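Local coordinates for protein diadenosine tetraphosphatase, putative (Trypanosoma brucei, PDB 2QJC) that binds two manganese ions in a calcineurin-like phosphoesterase fold and probably hydrolyses diadenosine tetraphosphate or related phosphate compounds, at residues 51-55 / 138-142; 159-163 / 204-208. One frame throughout, in Å; residues are numbered along the deposited sequence.

Contact 1 of 2, residues 51-55 / 138-142. With MN (manganese (II) ion), chain C; MN (manganese (II) ion), chain B.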
loop_
_atom_site.group_PDB
_atom_site.type_symbol
_atom_site.label_atom_id
_atom_site.label_comp_id
_atom_site.label_asym_id
_atom_site.label_seq_id
_atom_site.Cartn_x
_atom_site.Cartn_y
_atom_site.Cartn_z
ATOM N N VAL A 51 5.323 -7.082 3.062
ATOM C CA VAL A 51 5.130 -6.124 1.969
ATOM C C VAL A 51 4.094 -5.066 2.364
ATOM O O VAL A 51 2.965 -5.403 2.711
ATOM C CB VAL A 51 4.637 -6.826 0.674
ATOM C CG1 VAL A 51 4.578 -5.835 -0.464
ATOM C CG2 VAL A 51 5.547 -7.991 0.321
ATOM N N ALA A 52 4.481 -3.794 2.317
ATOM C CA ALA A 52 3.571 -2.695 2.646
ATOM C C ALA A 52 2.903 -2.146 1.385
ATOM O O ALA A 52 3.453 -2.253 0.290
ATOM C CB ALA A 52 4.332 -1.579 3.349
ATOM N N VAL A 53 1.720 -1.555 1.537
ATOM C CA VAL A 53 1.003 -0.983 0.398
ATOM C C VAL A 53 1.382 0.492 0.187
ATOM O O VAL A 53 0.849 1.169 -0.695
ATOM C CB VAL A 53 -0.537 -1.083 0.573
ATOM C CG1 VAL A 53 -0.956 -2.554 0.733
ATOM C CG2 VAL A 53 -0.997 -0.231 1.758
ATOM N N GLY A 54 2.309 0.990 0.999
ATOM C CA GLY A 54 2.724 2.372 0.851
ATOM C C GLY A 54 2.062 3.297 1.848
ATOM O O GLY A 54 1.206 2.868 2.621
ATOM N N ASP A 55 2.440 4.574 1.810
ATOM C CA ASP A 55 1.908 5.565 2.738
ATOM C C ASP A 55 2.457 5.194 4.107
ATOM O O ASP A 55 1.719 4.979 5.070
ATOM C CB ASP A 55 0.370 5.558 2.734
ATOM C CG ASP A 55 -0.219 6.660 1.863
ATOM O OD1 ASP A 55 0.510 7.201 1.003
ATOM O OD2 ASP A 55 -1.416 6.985 2.037
HETATM N N MSE A 138 -0.792 -9.262 -6.650
HETATM C CA MSE A 138 -0.155 -8.045 -7.160
HETATM C C MSE A 138 -0.465 -6.891 -6.195
HETATM O O MSE A 138 -1.624 -6.677 -5.807
HETATM C CB MSE A 138 -0.645 -7.694 -8.573
HETATM C CG MSE A 138 -0.201 -8.688 -9.653
HETATM SE SE MSE A 138 -0.191 -7.963 -11.471
HETATM C CE MSE A 138 -2.079 -7.685 -11.725
ATOM N N VAL A 139 0.568 -6.154 -5.804
ATOM C CA VAL A 139 0.407 -5.050 -4.864
ATOM C C VAL A 139 0.623 -3.679 -5.509
ATOM O O VAL A 139 1.618 -3.458 -6.200
ATOM C CB VAL A 139 1.406 -5.215 -3.660
ATOM C CG1 VAL A 139 1.196 -4.113 -2.627
ATOM C CG2 VAL A 139 1.227 -6.582 -3.012
ATOM N N ALA A 140 -0.329 -2.775 -5.289
ATOM C CA ALA A 140 -0.267 -1.397 -5.781
ATOM C C ALA A 140 -0.873 -0.545 -4.655
ATOM O O ALA A 140 -1.654 -1.048 -3.851
ATOM C CB ALA A 140 -1.078 -1.240 -7.079
ATOM N N HIS A 141 -0.524 0.735 -4.587
ATOM C CA HIS A 141 -1.035 1.572 -3.503
ATOM C C HIS A 141 -2.538 1.855 -3.528
ATOM O O HIS A 141 -3.225 1.664 -2.516
ATOM C CB HIS A 141 -0.267 2.902 -3.432
ATOM C CG HIS A 141 -0.779 3.824 -2.370
ATOM N ND1 HIS A 141 -0.720 3.518 -1.026
ATOM C CD2 HIS A 141 -1.431 5.008 -2.458
ATOM C CE1 HIS A 141 -1.318 4.470 -0.332
ATOM N NE2 HIS A 141 -1.760 5.385 -1.177
ATOM N N ALA A 142 -3.049 2.312 -4.670
ATOM C CA ALA A 142 -4.473 2.630 -4.795
ATOM C C ALA A 142 -5.227 1.643 -5.678
ATOM O O ALA A 142 -6.394 1.332 -5.423
ATOM C CB ALA A 142 -4.649 4.061 -5.339
HETATM MN MN MN C . -2.876 7.258 -0.315
HETATM MN MN MN B . -3.140 6.653 3.188
HETATM O O HOH W 1 -5.014 6.361 4.385
#
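Val51, Val53 and Val139 make the apolar part of this contact, methyl against methyl between strand 49-52 and strand 137-140, which belong to the two facing sheets of the metallophosphoesterase sandwich. Val51 CG1 lies 4.3 Å from Val139 CG2, while Val53 CG1 meets the other branch, Val139 CG1, at 4.3 Å. The polar contact lies further along both segments, at Val53 and His141. His141 ND1 donates to Val53 O at 2.8 Å; the oxygen sits almost in the imidazole plane, at its edge, although the donor is tilted 33° from the carbonyl plane. With CG anti to the backbone N (chi1 178°), the far side of the ring is carried past Val53 to the chain C manganese. Metal bonds form the third group. His141 NE2 binds that ion at 2.3 Å. Asp55 OD2 binds the chain B manganese at 2.1 Å and approaches the chain C ion at a long 2.8 Å, so this one oxygen lies between the two metals. The Asp55 carboxylate comes up obliquely to the ring, its CG 3.3 Å from His141 CE1, and its OD1 is held by the backbone N of His82. The carbonyl of Val53 thus acts as a second-shell group, fixing the ring's rotation with NE2 turned to the metal.

Contact 2 of 2, residues 159-163 / 204-208. With MN (manganese (II) ion), chain C; PO4 (phosphate ion), chain D.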
loop_
_atom_site.group_PDB
_atom_site.type_symbol
_atom_site.label_atom_id
_atom_site.label_comp_id
_atom_site.label_asym_id
_atom_site.label_seq_id
_atom_site.Cartn_x
_atom_site.Cartn_y
_atom_site.Cartn_z
ATOM N N THR A 159 -1.379 5.359 -7.772
ATOM C CA THR A 159 -1.173 5.855 -6.411
ATOM C C THR A 159 -2.311 6.707 -5.856
ATOM O O THR A 159 -2.296 7.048 -4.666
ATOM C CB THR A 159 0.134 6.680 -6.285
ATOM O OG1 THR A 159 0.114 7.771 -7.215
ATOM C CG2 THR A 159 1.346 5.804 -6.549
ATOM N N THR A 160 -3.297 7.041 -6.689
ATOM C CA THR A 160 -4.406 7.886 -6.223
ATOM C C THR A 160 -5.840 7.496 -6.598
ATOM O O THR A 160 -6.788 8.091 -6.079
ATOM C CB THR A 160 -4.244 9.357 -6.714
ATOM O OG1 THR A 160 -4.516 9.419 -8.119
ATOM C CG2 THR A 160 -2.835 9.871 -6.462
HETATM N N MSE A 161 -6.021 6.515 -7.477
HETATM C CA MSE A 161 -7.380 6.173 -7.917
HETATM C C MSE A 161 -8.354 5.613 -6.877
HETATM O O MSE A 161 -7.996 4.773 -6.046
HETATM C CB MSE A 161 -7.322 5.216 -9.122
HETATM C CG MSE A 161 -7.109 3.743 -8.769
HETATM SE SE MSE A 161 -6.911 2.606 -10.347
HETATM C CE MSE A 161 -8.686 2.718 -11.077
ATOM N N ARG A 162 -9.595 6.095 -6.939
ATOM C CA ARG A 162 -10.664 5.639 -6.054
ATOM C C ARG A 162 -11.841 5.160 -6.910
ATOM O O ARG A 162 -12.509 4.164 -6.591
ATOM C CB ARG A 162 -11.146 6.775 -5.146
ATOM C CG ARG A 162 -10.147 7.227 -4.098
ATOM C CD ARG A 162 -10.628 8.512 -3.425
ATOM N NE ARG A 162 -9.532 9.264 -2.805
ATOM C CZ ARG A 162 -9.027 8.995 -1.608
ATOM N NH1 ARG A 162 -9.514 7.992 -0.889
ATOM N NH2 ARG A 162 -8.038 9.736 -1.127
ATOM N N ASN A 163 -12.064 5.867 -8.014
ATOM C CA ASN A 163 -13.162 5.580 -8.922
ATOM C C ASN A 163 -12.775 5.412 -10.396
ATOM O O ASN A 163 -11.704 5.827 -10.836
ATOM C CB ASN A 163 -14.206 6.705 -8.816
ATOM C CG ASN A 163 -15.130 6.552 -7.611
ATOM O OD1 ASN A 163 -14.775 5.929 -6.610
ATOM N ND2 ASN A 163 -16.326 7.131 -7.707
ATOM N N HIS A 204 -4.696 2.864 0.458
ATOM C CA HIS A 204 -5.067 4.222 0.031
ATOM C C HIS A 204 -6.441 4.825 0.375
ATOM O O HIS A 204 -6.508 5.904 0.973
ATOM C CB HIS A 204 -4.857 4.345 -1.488
ATOM C CG HIS A 204 -5.258 5.674 -2.061
ATOM N ND1 HIS A 204 -4.677 6.862 -1.672
ATOM C CD2 HIS A 204 -6.162 5.996 -3.019
ATOM C CE1 HIS A 204 -5.202 7.859 -2.363
ATOM N NE2 HIS A 204 -6.106 7.360 -3.188
ATOM N N ASP A 205 -7.515 4.138 -0.016
ATOM C CA ASP A 205 -8.893 4.613 0.158
ATOM C C ASP A 205 -9.491 4.468 1.564
ATOM O O ASP A 205 -10.442 3.706 1.766
ATOM C CB ASP A 205 -9.792 3.897 -0.867
ATOM C CG ASP A 205 -11.123 4.626 -1.124
ATOM O OD1 ASP A 205 -11.905 4.147 -1.974
ATOM O OD2 ASP A 205 -11.393 5.668 -0.489
ATOM N N ALA A 206 -8.948 5.219 2.523
ATOM C CA ALA A 206 -9.432 5.178 3.908
ATOM C C ALA A 206 -10.928 5.486 4.020
ATOM O O ALA A 206 -11.612 4.974 4.905
ATOM C CB ALA A 206 -8.630 6.170 4.773
ATOM N N ARG A 207 -11.444 6.325 3.127
ATOM C CA ARG A 207 -12.870 6.670 3.162
ATOM C C ARG A 207 -13.785 5.452 3.110
ATOM O O ARG A 207 -14.885 5.477 3.653
ATOM C CB ARG A 207 -13.240 7.563 1.990
ATOM C CG ARG A 207 -12.512 8.867 1.943
ATOM C CD ARG A 207 -12.976 9.635 0.754
ATOM N NE ARG A 207 -12.078 10.741 0.472
ATOM C CZ ARG A 207 -12.141 11.475 -0.627
ATOM N NH1 ARG A 207 -13.068 11.210 -1.538
ATOM N NH2 ARG A 207 -11.272 12.458 -0.815
ATOM N N ARG A 208 -13.341 4.396 2.436
ATOM C CA ARG A 208 -14.150 3.194 2.308
ATOM C C ARG A 208 -13.807 2.098 3.301
ATOM O O ARG A 208 -14.523 1.099 3.404
ATOM C CB ARG A 208 -14.037 2.643 0.887
ATOM C CG ARG A 208 -14.705 3.510 -0.169
ATOM C CD ARG A 208 -14.699 2.810 -1.528
ATOM N NE ARG A 208 -15.614 3.446 -2.470
ATOM C CZ ARG A 208 -15.237 4.097 -3.568
ATOM N NH1 ARG A 208 -13.948 4.206 -3.882
ATOM N NH2 ARG A 208 -16.156 4.641 -4.359
HETATM MN MN MN C . -2.876 7.258 -0.315
HETATM P P PO4 D . -5.194 9.116 2.018
HETATM O O1 PO4 D . -5.858 8.706 3.445
HETATM O O2 PO4 D . -6.272 8.828 0.889
HETATM O O3 PO4 D . -4.837 10.629 2.062
HETATM O O4 PO4 D . -3.935 8.234 1.779
HETATM O O HOH W 2 -9.286 8.475 2.430
#
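Arg208 NH1 meets three acceptors: Asp205 OD1 at 2.8 Å in a salt bridge within its own segment, and, by weak hydrogen bonds across the contact, Arg162 O and Asn163 OD1. NH2 of the same guanidinium makes the straighter bond to Asn163 OD1 (2.9 Å, 162°), arriving on a carbonyl lone pair with amide and guanidinium nearly coplanar. The other carboxylate oxygen, Asp205 OD2, lies at the edge of the Arg162 guanidinium, 3.0 Å from NH1, in a salt bridge whose hydrogen bond is weak. Arg162 and Asn163 both face Thr180 in a classic beta bulge, while Asp205 centres an inverse gamma turn that starts at the metal ligand His204. An extended chain from CG to NE brings the Arg162 guanidinium between two flat groups: His204 NE2 lies over the centre of one face, and Arg207 stacks on the opposite face, planes 3° apart and centres 4.1 Å apart. Arg162 NH2 donates to phosphate O2 at 2.8 Å; this ion, probably from the crystallisation liquor, is also bonded by His82 and Tyr227. His204 ND1 binds the chain C manganese at 2.3 Å, an ion that phosphate O4 also reaches; at the other end of the ring, NE2 donates to Thr160 O at 3.1 Å, coming from above the carbonyl plane.

From the N terminus, Asp26 and His28 are passed before strand 49-52 leads into 51-55. Contact 1 closes a long excursion that is rich in helix and carries Asn81 and His82, by joining that strand to 137-140 of the other five-stranded sheet. Helix 155-160 follows, and contact 2 then closes a second loop containing the three-stranded sheet, fastening the end of the helix and the start of strand 163-166 to the turn after strand 199-202. The loops run in series, neither nested nor crossed. They meet at the chain C manganese, shared by His141 and His204, and Ala142 CB packs 3.4 Å from His204 CD2.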